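Local coordinates for protein alanine racemase (Actinobacillus succinogenes, PDB 3C3K) that is of unknown function but belongs to the periplasmic binding protein-like family, with two lobes, each a mainly parallel sheet flanked by helices, at residues L129-L134 with I160-N165; D107-S112 with A139-S144; G67-D72 with K245-L250; V15-N20 with N45-L50. All coordinates share one frame; numbering follows the deposited sequence.

Contact 1: L129-L134 with I160-N165; sequences LINHDL and ISYAEN
Leu-129, Ile-130 and Asn-131 run beside Ile-160, Ser-161 and Tyr-162 as parallel neighbours, the two strands of a beta-alpha-beta unit whose connecting helix is 137-152. Three backbone bonds zip them together: Ser-161 N to Leu-129 O, Asn-131 N to Ser-161 O, and Ala-163 N to Asn-131 O, the last at 2.7 Å and nearly straight. On the face that carries Asn-131 and Tyr-162, the amide and the phenol ring lie side by side and point the same way, their planes 23° apart. Here Asn-131 CB meets the ring at CE1 (3.7 Å), while Leu-134 comes across at about a right angle and rests its CD1 3.8 Å from Tyr-162 OH. Ile-160 CG2 sits over one face of the same ring, toward its rim. A second shell fixes these groups: Glu-143 of the connecting helix accepts from Asn-131 ND2, Tyr-162 OH lies against the same carboxylate, and Asn-131 OD1 takes the backbone N of His-132 at 2.7 Å. On the other face, Ile-130 CG2 meets Ala-163 CB at 4.1 Å, beneath helix 168-179. Past the last bridge a side chain holds the two segments. With CG anti to the backbone N (chi1 166°), His-132 swings ND1 to Ala-163 O; the bond is 2.8 Å long, lies in the ring plane, and comes from above the carbonyl plane.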
loop_
_atom_site.group_PDB
_atom_site.type_symbol
_atom_site.label_atom_id
_atom_site.label_comp_id
_atom_site.label_asym_id
_atom_site.label_seq_id
_atom_site.Cartn_x
_atom_site.Cartn_y
_atom_site.Cartn_z
ATOM N N LEU B 129 8.358 -11.485 19.884
ATOM C CA LEU B 129 7.280 -11.281 18.930
ATOM C C LEU B 129 6.893 -9.795 18.891
ATOM O O LEU B 129 6.751 -9.137 19.939
ATOM C CB LEU B 129 6.056 -12.158 19.294
ATOM C CG LEU B 129 4.804 -12.089 18.400
ATOM C CD1 LEU B 129 5.073 -12.958 17.106
ATOM C CD2 LEU B 129 3.564 -12.643 19.105
ATOM N N ILE B 130 6.806 -9.238 17.690
ATOM C CA ILE B 130 6.185 -7.927 17.544
ATOM C C ILE B 130 4.781 -8.243 16.989
ATOM O O ILE B 130 4.646 -8.772 15.846
ATOM C CB ILE B 130 6.966 -6.971 16.568
ATOM C CG1 ILE B 130 8.357 -6.704 17.099
ATOM C CG2 ILE B 130 6.201 -5.595 16.427
ATOM C CD1 ILE B 130 9.217 -5.825 16.225
ATOM N N ASN B 131 3.761 -8.015 17.805
ATOM C CA ASN B 131 2.392 -8.266 17.347
ATOM C C ASN B 131 1.700 -6.910 17.065
ATOM O O ASN B 131 2.274 -5.846 17.341
ATOM C CB ASN B 131 1.650 -9.140 18.378
ATOM C CG ASN B 131 0.499 -9.906 17.784
ATOM O OD1 ASN B 131 0.021 -9.580 16.696
ATOM N ND2 ASN B 131 -0.031 -10.883 18.536
ATOM N N HIS B 132 0.495 -6.893 16.517
ATOM C CA HIS B 132 -0.062 -5.573 16.193
ATOM C C HIS B 132 -1.424 -5.354 16.831
ATOM O O HIS B 132 -1.505 -4.739 17.950
ATOM C CB HIS B 132 0.044 -5.233 14.677
ATOM C CG HIS B 132 -0.788 -4.064 14.227
ATOM N ND1 HIS B 132 -0.761 -2.829 14.848
ATOM C CD2 HIS B 132 -1.667 -3.937 13.191
ATOM C CE1 HIS B 132 -1.592 -1.997 14.227
ATOM N NE2 HIS B 132 -2.163 -2.643 13.228
ATOM N N ASP B 133 -2.480 -5.852 16.211
ATOM C CA ASP B 133 -3.884 -5.568 16.661
ATOM C C ASP B 133 -4.598 -6.888 16.922
ATOM O O ASP B 133 -5.002 -7.589 15.989
ATOM C CB ASP B 133 -4.580 -4.811 15.523
ATOM C CG ASP B 133 -6.068 -4.462 15.787
ATOM O OD1 ASP B 133 -6.679 -4.674 16.877
ATOM O OD2 ASP B 133 -6.623 -3.930 14.803
ATOM N N LEU B 134 -4.713 -7.234 18.200
ATOM C CA LEU B 134 -5.322 -8.494 18.631
ATOM C C LEU B 134 -6.824 -8.676 18.389
ATOM O O LEU B 134 -7.330 -9.719 18.730
ATOM C CB LEU B 134 -5.026 -8.742 20.129
ATOM C CG LEU B 134 -3.624 -9.263 20.557
ATOM C CD1 LEU B 134 -3.641 -9.434 22.091
ATOM C CD2 LEU B 134 -3.219 -10.581 19.919
ATOM N N ILE B 160 6.663 -10.073 24.079
ATOM C CA ILE B 160 5.794 -9.563 23.038
ATOM C C ILE B 160 5.725 -8.067 23.147
ATOM O O ILE B 160 5.519 -7.507 24.263
ATOM C CB ILE B 160 4.383 -10.137 23.211
ATOM C CG1 ILE B 160 4.455 -11.643 23.166
ATOM C CG2 ILE B 160 3.409 -9.571 22.144
ATOM C CD1 ILE B 160 3.214 -12.391 23.704
ATOM N N SER B 161 5.881 -7.404 22.010
ATOM C CA SER B 161 5.743 -5.979 22.042
ATOM C C SER B 161 4.704 -5.622 20.979
ATOM O O SER B 161 4.687 -6.243 19.925
ATOM C CB SER B 161 7.117 -5.397 21.705
ATOM O OG SER B 161 7.039 -4.019 21.489
ATOM N N TYR B 162 3.823 -4.662 21.241
ATOM C CA TYR B 162 2.687 -4.466 20.348
ATOM C C TYR B 162 2.886 -3.221 19.549
ATOM O O TYR B 162 3.139 -2.129 20.095
ATOM C CB TYR B 162 1.325 -4.439 21.087
ATOM C CG TYR B 162 0.974 -5.771 21.711
ATOM C CD1 TYR B 162 0.310 -6.731 20.972
ATOM C CD2 TYR B 162 1.315 -6.079 23.046
ATOM C CE1 TYR B 162 0.004 -7.953 21.498
ATOM C CE2 TYR B 162 0.976 -7.341 23.615
ATOM C CZ TYR B 162 0.322 -8.269 22.806
ATOM O OH TYR B 162 -0.015 -9.551 23.220
ATOM N N ALA B 163 2.835 -3.368 18.231
ATOM C CA ALA B 163 2.975 -2.168 17.425
ATOM C C ALA B 163 1.646 -1.446 17.406
ATOM O O ALA B 163 0.643 -2.060 17.173
ATOM C CB ALA B 163 3.443 -2.525 15.994
ATOM N N GLU B 164 1.608 -0.136 17.590
ATOM C CA GLU B 164 0.282 0.521 17.534
ATOM C C GLU B 164 -0.247 0.655 16.118
ATOM O O GLU B 164 -1.430 0.396 15.834
ATOM C CB GLU B 164 0.263 1.887 18.212
ATOM C CG GLU B 164 -1.018 2.630 17.852
ATOM C CD GLU B 164 -1.465 3.642 18.890
ATOM O OE1 GLU B 164 -0.677 4.561 19.217
ATOM O OE2 GLU B 164 -2.625 3.541 19.352
ATOM N N ASN B 165 0.621 1.052 15.213
ATOM C CA ASN B 165 0.218 1.167 13.808
ATOM C C ASN B 165 0.898 0.139 12.953
ATOM O O ASN B 165 1.849 -0.448 13.394
ATOM C CB ASN B 165 0.594 2.542 13.331
ATOM C CG ASN B 165 -0.132 3.603 14.104
ATOM O OD1 ASN B 165 -1.341 3.610 14.154
ATOM N ND2 ASN B 165 0.599 4.460 14.759
#

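Contact 2: D107-S112 with A139-S144; sequences DDVAAS and AQHRES
The His-141 ring carries a methyl of Val-109 over one face: CG2 stands 4.2 Å from the ring centroid, a CH-pi contact in which the two side chains cross at about a right angle. The guanidinium of Arg-142 is used at its edge instead. NE and NH2 both turn to a single oxygen of Asp-108, with NH2 at 2.9 Å and NE at 3.0 Å from OD1. That oxygen lies in the guanidinium plane, yet both nitrogens reach it from the same side of the carboxylate plane, the two planes being 56° apart. The salt bridge is therefore a side-on, bifurcated grip and not a pair of matched bonds. Arg-142 can make it because its chain is extended from CG to NE, which carries the charged end along the neighbouring helix to its first turn. Beside the bridge, the CB atoms of Asp-108 and His-141 pack at 3.9 Å. One turn on, Ser-112 OG gives its proton to Asp-108 O (2.6 Å), which also receives Ser-112 N. The same hydroxyl, Ser-112 OG, lies 3.6 Å from Arg-142 CA. Asp-107 is the N-cap, its OD1 accepting from Ala-110 N. The charges of the bridge probably steady each other in this buried place, where Arg-142 also makes a cation-pi contact with Phe-219 and a hydrogen bond to a glycerol. Segments 108-112 and 139-144 run with axes 8.0 Å apart and 37° between their directions. Their helices, 108-121 and 137-152, precede and follow strand 127-131, the helix-strand-helix succession of an alpha/beta lobe in the periplasmic binding protein-like fold.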
loop_
_atom_site.group_PDB
_atom_site.type_symbol
_atom_site.label_atom_id
_atom_site.label_comp_id
_atom_site.label_asym_id
_atom_site.label_seq_id
_atom_site.Cartn_x
_atom_site.Cartn_y
_atom_site.Cartn_z
ATOM N N ASP B 107 -3.252 -21.289 7.286
ATOM C CA ASP B 107 -3.271 -21.750 8.678
ATOM C C ASP B 107 -2.206 -20.974 9.486
ATOM O O ASP B 107 -1.045 -21.316 9.472
ATOM C CB ASP B 107 -2.945 -23.254 8.717
ATOM C CG ASP B 107 -3.002 -23.837 10.110
ATOM O OD1 ASP B 107 -2.937 -23.137 11.138
ATOM O OD2 ASP B 107 -3.085 -25.051 10.195
ATOM N N ASP B 108 -2.631 -19.967 10.231
ATOM C CA ASP B 108 -1.737 -19.105 10.973
ATOM C C ASP B 108 -1.022 -19.808 12.100
ATOM O O ASP B 108 0.128 -19.466 12.440
ATOM C CB ASP B 108 -2.488 -17.895 11.474
ATOM C CG ASP B 108 -2.738 -16.882 10.349
ATOM O OD1 ASP B 108 -1.729 -16.442 9.816
ATOM O OD2 ASP B 108 -3.880 -16.606 9.949
ATOM N N VAL B 109 -1.701 -20.746 12.734
ATOM C CA VAL B 109 -1.056 -21.481 13.851
ATOM C C VAL B 109 0.042 -22.344 13.343
ATOM O O VAL B 109 1.105 -22.283 13.896
ATOM C CB VAL B 109 -2.046 -22.329 14.654
ATOM C CG1 VAL B 109 -1.305 -23.108 15.814
ATOM C CG2 VAL B 109 -2.996 -21.422 15.265
ATOM N N ALA B 110 -0.169 -23.085 12.242
ATOM C CA ALA B 110 0.905 -23.941 11.731
ATOM C C ALA B 110 2.103 -23.114 11.239
ATOM O O ALA B 110 3.250 -23.491 11.507
ATOM C CB ALA B 110 0.433 -24.897 10.593
ATOM N N ALA B 111 1.855 -22.026 10.504
ATOM C CA ALA B 111 2.946 -21.154 10.045
ATOM C C ALA B 111 3.740 -20.569 11.201
ATOM O O ALA B 111 4.942 -20.546 11.098
ATOM C CB ALA B 111 2.422 -20.036 9.175
ATOM N N SER B 112 3.089 -20.023 12.253
ATOM C CA SER B 112 3.872 -19.429 13.308
ATOM C C SER B 112 4.640 -20.408 14.160
ATOM O O SER B 112 5.734 -20.092 14.567
ATOM C CB SER B 112 3.084 -18.434 14.156
ATOM O OG SER B 112 1.820 -18.957 14.288
ATOM N N ALA B 139 -4.053 -12.462 14.411
ATOM C CA ALA B 139 -2.999 -11.946 15.289
ATOM C C ALA B 139 -2.983 -12.729 16.596
ATOM O O ALA B 139 -1.907 -12.937 17.210
ATOM C CB ALA B 139 -3.119 -10.433 15.524
ATOM N N GLN B 140 -4.154 -13.184 17.019
ATOM C CA GLN B 140 -4.264 -14.020 18.237
ATOM C C GLN B 140 -3.572 -15.396 18.020
ATOM O O GLN B 140 -2.826 -15.882 18.875
ATOM C CB GLN B 140 -5.726 -14.222 18.559
ATOM C CG GLN B 140 -6.496 -12.909 19.048
ATOM C CD GLN B 140 -7.978 -13.179 19.096
ATOM O OE1 GLN B 140 -8.363 -14.241 19.482
ATOM N NE2 GLN B 140 -8.789 -12.257 18.636
ATOM N N HIS B 141 -3.799 -15.990 16.860
ATOM C CA HIS B 141 -3.277 -17.316 16.546
ATOM C C HIS B 141 -1.758 -17.264 16.414
ATOM O O HIS B 141 -1.046 -18.233 16.777
ATOM C CB HIS B 141 -3.810 -17.781 15.183
ATOM C CG HIS B 141 -5.193 -18.343 15.237
ATOM N ND1 HIS B 141 -5.832 -18.645 16.423
ATOM C CD2 HIS B 141 -6.062 -18.649 14.254
ATOM C CE1 HIS B 141 -7.028 -19.134 16.166
ATOM N NE2 HIS B 141 -7.184 -19.172 14.855
ATOM N N ARG B 142 -1.245 -16.175 15.834
ATOM C CA ARG B 142 0.211 -16.073 15.667
ATOM C C ARG B 142 0.818 -15.916 17.036
ATOM O O ARG B 142 1.827 -16.505 17.311
ATOM C CB ARG B 142 0.633 -14.930 14.709
ATOM C CG ARG B 142 0.312 -15.226 13.151
ATOM C CD ARG B 142 0.440 -13.925 12.267
ATOM N NE ARG B 142 -0.333 -14.142 11.049
ATOM C CZ ARG B 142 -0.642 -13.238 10.143
ATOM N NH1 ARG B 142 -0.137 -12.002 10.217
ATOM N NH2 ARG B 142 -1.404 -13.611 9.115
ATOM N N GLU B 143 0.184 -15.142 17.912
ATOM C CA GLU B 143 0.670 -15.006 19.292
ATOM C C GLU B 143 0.640 -16.329 20.086
ATOM O O GLU B 143 1.596 -16.604 20.773
ATOM C CB GLU B 143 -0.064 -13.859 20.022
ATOM C CG GLU B 143 0.409 -13.608 21.442
ATOM C CD GLU B 143 -0.133 -12.336 22.106
ATOM O OE1 GLU B 143 -0.041 -11.230 21.550
ATOM O OE2 GLU B 143 -0.612 -12.419 23.257
ATOM N N SER B 144 -0.429 -17.154 19.953
ATOM C CA SER B 144 -0.573 -18.403 20.730
ATOM C C SER B 144 0.434 -19.344 20.205
ATOM O O SER B 144 1.081 -20.008 20.961
ATOM C CB SER B 144 -1.890 -19.189 20.444
ATOM O OG SER B 144 -3.036 -18.450 20.579
#

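Contact 3: G67-D72 with K245-L250; sequences GVITMD and KAVSLL
Strand 68-70 and helix 245-250 run in roughly opposite directions, 142° between them, with their axes 9.3 Å apart at closest. At that spacing the helix lies against one face of the sheet and the two meet through apolar side chains. Ile-69 is the residue that points into the gap, and its branches divide the helix between them. CG2 reaches Ala-246 CB at 3.9 Å, whereas CD1 goes to Val-247 CG2 at 3.8 Å, the two side chains crossing at about a right angle. Leu-250, one turn further on, sets its CG anti to the backbone N (chi1 -160°) and spans Gly-67 and Val-68: CD1 lies 3.6 Å from Val-68 O, and CD2 comes down on the backbone of Gly-67, 4.1 Å from its C. Gly-67 has no side chain to stand in the way of that methyl. Cys-92 of strand 89-92 adds to this apolar packing, touching both Ile-69 and Ala-246, and helix 21-35 packs against Val-247. A helix from late in the chain thus covers a sheet made mostly of strands from the N-terminal part, consistent with the two-lobed periplasmic binding protein-like fold, in which the chain passes between the lobes more than once.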
loop_
_atom_site.group_PDB
_atom_site.type_symbol
_atom_site.label_atom_id
_atom_site.label_comp_id
_atom_site.label_asym_id
_atom_site.label_seq_id
_atom_site.Cartn_x
_atom_site.Cartn_y
_atom_site.Cartn_z
ATOM N N GLY B 67 -22.853 -8.605 -3.359
ATOM C CA GLY B 67 -22.203 -9.515 -2.398
ATOM C C GLY B 67 -21.037 -8.808 -1.724
ATOM O O GLY B 67 -20.595 -7.761 -2.194
ATOM N N VAL B 68 -20.591 -9.334 -0.584
ATOM C CA VAL B 68 -19.512 -8.726 0.190
ATOM C C VAL B 68 -18.361 -9.734 0.511
ATOM O O VAL B 68 -18.604 -10.872 0.873
ATOM C CB VAL B 68 -20.109 -7.969 1.443
ATOM C CG1 VAL B 68 -21.079 -8.803 2.135
ATOM C CG2 VAL B 68 -19.017 -7.488 2.450
ATOM N N ILE B 69 -17.106 -9.308 0.271
ATOM C CA ILE B 69 -15.905 -10.011 0.782
ATOM C C ILE B 69 -15.337 -9.150 1.850
ATOM O O ILE B 69 -15.206 -7.953 1.656
ATOM C CB ILE B 69 -14.878 -10.228 -0.329
ATOM C CG1 ILE B 69 -15.525 -11.090 -1.400
ATOM C CG2 ILE B 69 -13.581 -10.937 0.228
ATOM C CD1 ILE B 69 -14.692 -11.155 -2.720
ATOM N N THR B 70 -15.168 -9.711 3.031
ATOM C CA THR B 70 -14.644 -8.988 4.183
ATOM C C THR B 70 -13.257 -9.535 4.615
ATOM O O THR B 70 -13.021 -10.734 4.584
ATOM C CB THR B 70 -15.647 -8.968 5.387
ATOM O OG1 THR B 70 -15.114 -8.065 6.387
ATOM C CG2 THR B 70 -15.916 -10.388 5.980
ATOM N N MET B 71 -12.343 -8.620 4.958
ATOM C CA MET B 71 -11.085 -8.965 5.491
ATOM C C MET B 71 -11.074 -8.461 6.984
ATOM O O MET B 71 -10.051 -8.537 7.647
ATOM C CB MET B 71 -9.938 -8.318 4.690
ATOM C CG MET B 71 -9.988 -8.451 3.086
ATOM S SD MET B 71 -8.540 -7.523 2.347
ATOM C CE MET B 71 -7.366 -8.642 2.868
ATOM N N ASP B 72 -12.236 -8.066 7.528
ATOM C CA ASP B 72 -12.262 -7.632 8.950
ATOM C C ASP B 72 -12.120 -8.717 9.998
ATOM O O ASP B 72 -12.239 -9.934 9.698
ATOM C CB ASP B 72 -13.560 -6.888 9.221
ATOM C CG ASP B 72 -13.541 -5.453 8.701
ATOM O OD1 ASP B 72 -12.481 -4.995 8.304
ATOM O OD2 ASP B 72 -14.589 -4.760 8.827
ATOM N N LYS B 245 -9.772 -16.609 -5.030
ATOM C CA LYS B 245 -10.577 -17.714 -4.494
ATOM C C LYS B 245 -11.760 -17.147 -3.759
ATOM O O LYS B 245 -12.868 -17.694 -3.853
ATOM C CB LYS B 245 -9.698 -18.688 -3.632
ATOM C CG LYS B 245 -10.458 -19.958 -3.039
ATOM C CD LYS B 245 -11.152 -20.747 -4.162
ATOM C CE LYS B 245 -10.929 -22.228 -4.083
ATOM N NZ LYS B 245 -11.350 -22.910 -5.375
ATOM N N ALA B 246 -11.566 -16.024 -3.042
ATOM C CA ALA B 246 -12.673 -15.396 -2.332
ATOM C C ALA B 246 -13.776 -15.057 -3.332
ATOM O O ALA B 246 -14.913 -15.441 -3.154
ATOM C CB ALA B 246 -12.210 -14.180 -1.464
ATOM N N VAL B 247 -13.425 -14.459 -4.455
ATOM C CA VAL B 247 -14.406 -14.196 -5.517
ATOM C C VAL B 247 -15.081 -15.416 -6.046
ATOM O O VAL B 247 -16.325 -15.394 -6.216
ATOM C CB VAL B 247 -13.800 -13.369 -6.676
ATOM C CG1 VAL B 247 -14.820 -13.205 -7.838
ATOM C CG2 VAL B 247 -13.358 -12.050 -6.124
ATOM N N SER B 248 -14.292 -16.461 -6.311
ATOM C CA SER B 248 -14.818 -17.745 -6.709
ATOM C C SER B 248 -15.872 -18.307 -5.774
ATOM O O SER B 248 -16.877 -18.862 -6.253
ATOM C CB SER B 248 -13.714 -18.781 -6.882
ATOM O OG SER B 248 -13.217 -18.582 -8.194
ATOM N N LEU B 249 -15.633 -18.145 -4.472
ATOM C CA LEU B 249 -16.588 -18.583 -3.469
ATOM C C LEU B 249 -17.825 -17.693 -3.467
ATOM O O LEU B 249 -18.982 -18.190 -3.227
ATOM C CB LEU B 249 -15.932 -18.668 -2.077
ATOM C CG LEU B 249 -14.752 -19.640 -1.843
ATOM C CD1 LEU B 249 -14.213 -19.549 -0.372
ATOM C CD2 LEU B 249 -15.215 -21.026 -2.144
ATOM N N LEU B 250 -17.620 -16.404 -3.712
ATOM C CA LEU B 250 -18.723 -15.448 -3.755
ATOM C C LEU B 250 -19.585 -15.739 -4.964
ATOM O O LEU B 250 -20.792 -15.580 -4.915
ATOM C CB LEU B 250 -18.235 -13.979 -3.845
ATOM C CG LEU B 250 -19.282 -12.951 -3.415
ATOM C CD1 LEU B 250 -19.367 -12.986 -1.903
ATOM C CD2 LEU B 250 -18.882 -11.539 -3.866
#

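Contact 4: V15-N20 with N45-L50; sequences VSNIAN and NTESDL
This is a loop-to-loop contact at the carboxyl ends of two parallel strands of a Rossmann-like sheet, where Val-15 and Ser-16 meet Asn-45, Thr-46 and Glu-47 just as the chain leaves each strand for the next helix. Val-15 O is the shared acceptor: Glu-47 N approaches it in the carbonyl plane on an almost straight bond (3.2 Å, 171°), and Thr-46 N adds a weak, bent one. Glu-47 adopts positive phi, which folds the chain so that its CA comes 3.1 Å from Ser-16 O in a CA-H...O contact. Its carboxylate is directed to Arg-52, a salt bridge outside the pair of loops. The first loop is itself shaped by an Asx turn, Asn-17 OD1 taking Ala-19 N at 2.8 Å, inside a type I turn from Asn-17 to Asn-20. The subunit interface is close by: Asn-45 ND2 bonds Glu-31 of the second subunit, and Ile-18 packs on Leu-43 of that subunit. The same amide works in both directions. With ND2 engaged across the interface, Asn-45 OD1 turns to the other loop and accepts from Ile-18 N at 2.8 Å, the donor standing 41° out of the carbonyl plane, while Ile-18 CB presses to 3.4 Å from that oxygen.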
loop_
_atom_site.group_PDB
_atom_site.type_symbol
_atom_site.label_atom_id
_atom_site.label_comp_id
_atom_site.label_asym_id
_atom_site.label_seq_id
_atom_site.Cartn_x
_atom_site.Cartn_y
_atom_site.Cartn_z
ATOM N N VAL B 15 -12.100 -3.863 3.529
ATOM C CA VAL B 15 -10.660 -4.030 3.674
ATOM C C VAL B 15 -10.223 -3.728 5.110
ATOM O O VAL B 15 -10.693 -2.747 5.725
ATOM C CB VAL B 15 -9.986 -3.044 2.714
ATOM C CG1 VAL B 15 -8.487 -3.042 2.849
ATOM C CG2 VAL B 15 -10.348 -3.467 1.289
ATOM N N SER B 16 -9.348 -4.568 5.658
ATOM C CA SER B 16 -8.890 -4.320 7.018
ATOM C C SER B 16 -7.937 -3.120 7.128
ATOM O O SER B 16 -7.979 -2.389 8.088
ATOM C CB SER B 16 -8.250 -5.592 7.585
ATOM O OG SER B 16 -7.258 -6.001 6.692
ATOM N N ASN B 17 -7.083 -2.893 6.152
ATOM C CA ASN B 17 -6.261 -1.652 6.159
ATOM C C ASN B 17 -5.700 -1.413 4.776
ATOM O O ASN B 17 -4.866 -2.145 4.263
ATOM C CB ASN B 17 -5.106 -1.755 7.210
ATOM C CG ASN B 17 -4.265 -0.492 7.311
ATOM O OD1 ASN B 17 -4.267 0.351 6.422
ATOM N ND2 ASN B 17 -3.503 -0.375 8.411
ATOM N N ILE B 18 -6.167 -0.366 4.170
ATOM C CA ILE B 18 -5.848 -0.087 2.807
ATOM C C ILE B 18 -4.337 0.244 2.635
ATOM O O ILE B 18 -3.790 0.092 1.533
ATOM C CB ILE B 18 -6.818 1.016 2.287
ATOM C CG1 ILE B 18 -7.168 0.721 0.832
ATOM C CG2 ILE B 18 -6.367 2.476 2.709
ATOM C CD1 ILE B 18 -7.901 1.839 0.167
ATOM N N ALA B 19 -3.673 0.648 3.712
ATOM C CA ALA B 19 -2.229 0.845 3.703
ATOM C C ALA B 19 -1.384 -0.396 3.919
ATOM O O ALA B 19 -0.174 -0.341 3.710
ATOM C CB ALA B 19 -1.752 1.953 4.642
ATOM N N ASN B 20 -2.016 -1.511 4.264
ATOM C CA ASN B 20 -1.325 -2.796 4.399
ATOM C C ASN B 20 -1.102 -3.417 3.024
ATOM O O ASN B 20 -2.039 -3.707 2.326
ATOM C CB ASN B 20 -2.166 -3.705 5.262
ATOM C CG ASN B 20 -1.480 -5.007 5.577
ATOM O OD1 ASN B 20 -0.353 -5.248 5.156
ATOM N ND2 ASN B 20 -2.163 -5.859 6.357
ATOM N N ASN B 45 -12.608 1.012 3.449
ATOM C CA ASN B 45 -11.500 0.829 4.362
ATOM C C ASN B 45 -12.091 0.817 5.738
ATOM O O ASN B 45 -12.094 1.834 6.452
ATOM C CB ASN B 45 -10.457 1.963 4.240
ATOM C CG ASN B 45 -9.246 1.682 5.067
ATOM O OD1 ASN B 45 -8.722 0.550 5.029
ATOM N ND2 ASN B 45 -8.815 2.676 5.876
ATOM N N THR B 46 -12.599 -0.352 6.114
ATOM C CA THR B 46 -13.465 -0.472 7.322
ATOM C C THR B 46 -12.602 -0.552 8.565
ATOM O O THR B 46 -12.953 -0.047 9.641
ATOM C CB THR B 46 -14.445 -1.714 7.214
ATOM O OG1 THR B 46 -13.731 -2.845 6.711
ATOM C CG2 THR B 46 -15.549 -1.450 6.247
ATOM N N GLU B 47 -11.459 -1.219 8.437
ATOM C CA GLU B 47 -10.548 -1.411 9.601
ATOM C C GLU B 47 -11.220 -1.948 10.848
ATOM O O GLU B 47 -10.947 -1.458 11.993
ATOM C CB GLU B 47 -9.879 -0.096 9.968
ATOM C CG GLU B 47 -9.210 0.563 8.792
ATOM C CD GLU B 47 -8.366 1.766 9.199
ATOM O OE1 GLU B 47 -8.820 2.923 9.143
ATOM O OE2 GLU B 47 -7.216 1.546 9.569
ATOM N N SER B 48 -12.139 -2.893 10.642
ATOM C CA SER B 48 -12.897 -3.485 11.712
ATOM C C SER B 48 -13.527 -2.491 12.664
ATOM O O SER B 48 -13.598 -2.703 13.885
ATOM C CB SER B 48 -12.032 -4.495 12.459
ATOM O OG SER B 48 -11.483 -5.407 11.507
ATOM N N ASP B 49 -13.959 -1.385 12.088
ATOM C CA ASP B 49 -14.701 -0.331 12.751
ATOM C C ASP B 49 -16.143 -0.559 12.389
ATOM O O ASP B 49 -16.525 -0.496 11.198
ATOM C CB ASP B 49 -14.237 1.013 12.185
ATOM C CG ASP B 49 -14.961 2.179 12.779
ATOM O OD1 ASP B 49 -16.151 2.030 13.148
ATOM O OD2 ASP B 49 -14.335 3.259 12.876
ATOM N N LEU B 50 -16.935 -0.852 13.410
ATOM C CA LEU B 50 -18.291 -1.354 13.197
ATOM C C LEU B 50 -19.179 -0.323 12.559
ATOM O O LEU B 50 -20.041 -0.678 11.730
ATOM C CB LEU B 50 -18.889 -1.801 14.507
ATOM C CG LEU B 50 -20.224 -2.511 14.445
ATOM C CD1 LEU B 50 -20.106 -3.778 13.650
ATOM C CD2 LEU B 50 -20.610 -2.839 15.922
#

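How the contacts relate
From the N terminus, contact 4 closes first, joining the loops after the strands 9-15 and 39-45. Contact 3 then opens at 67-72 and does not close until 245-250, so that most of the second lobe lies in between. Contacts 2 and 1 are nested inside that span, and they cross: 107-112 and 129-134 come first, then 139-144 pairs back with the former and 160-165 with the latter. These two touch through helix 137-152, while contacts 3 and 4 meet where Asp-72 approaches Thr-46 and Ser-48. Contacts 1 and 3, with centres about 27 Å apart, lie on opposite sides of the chain's centre.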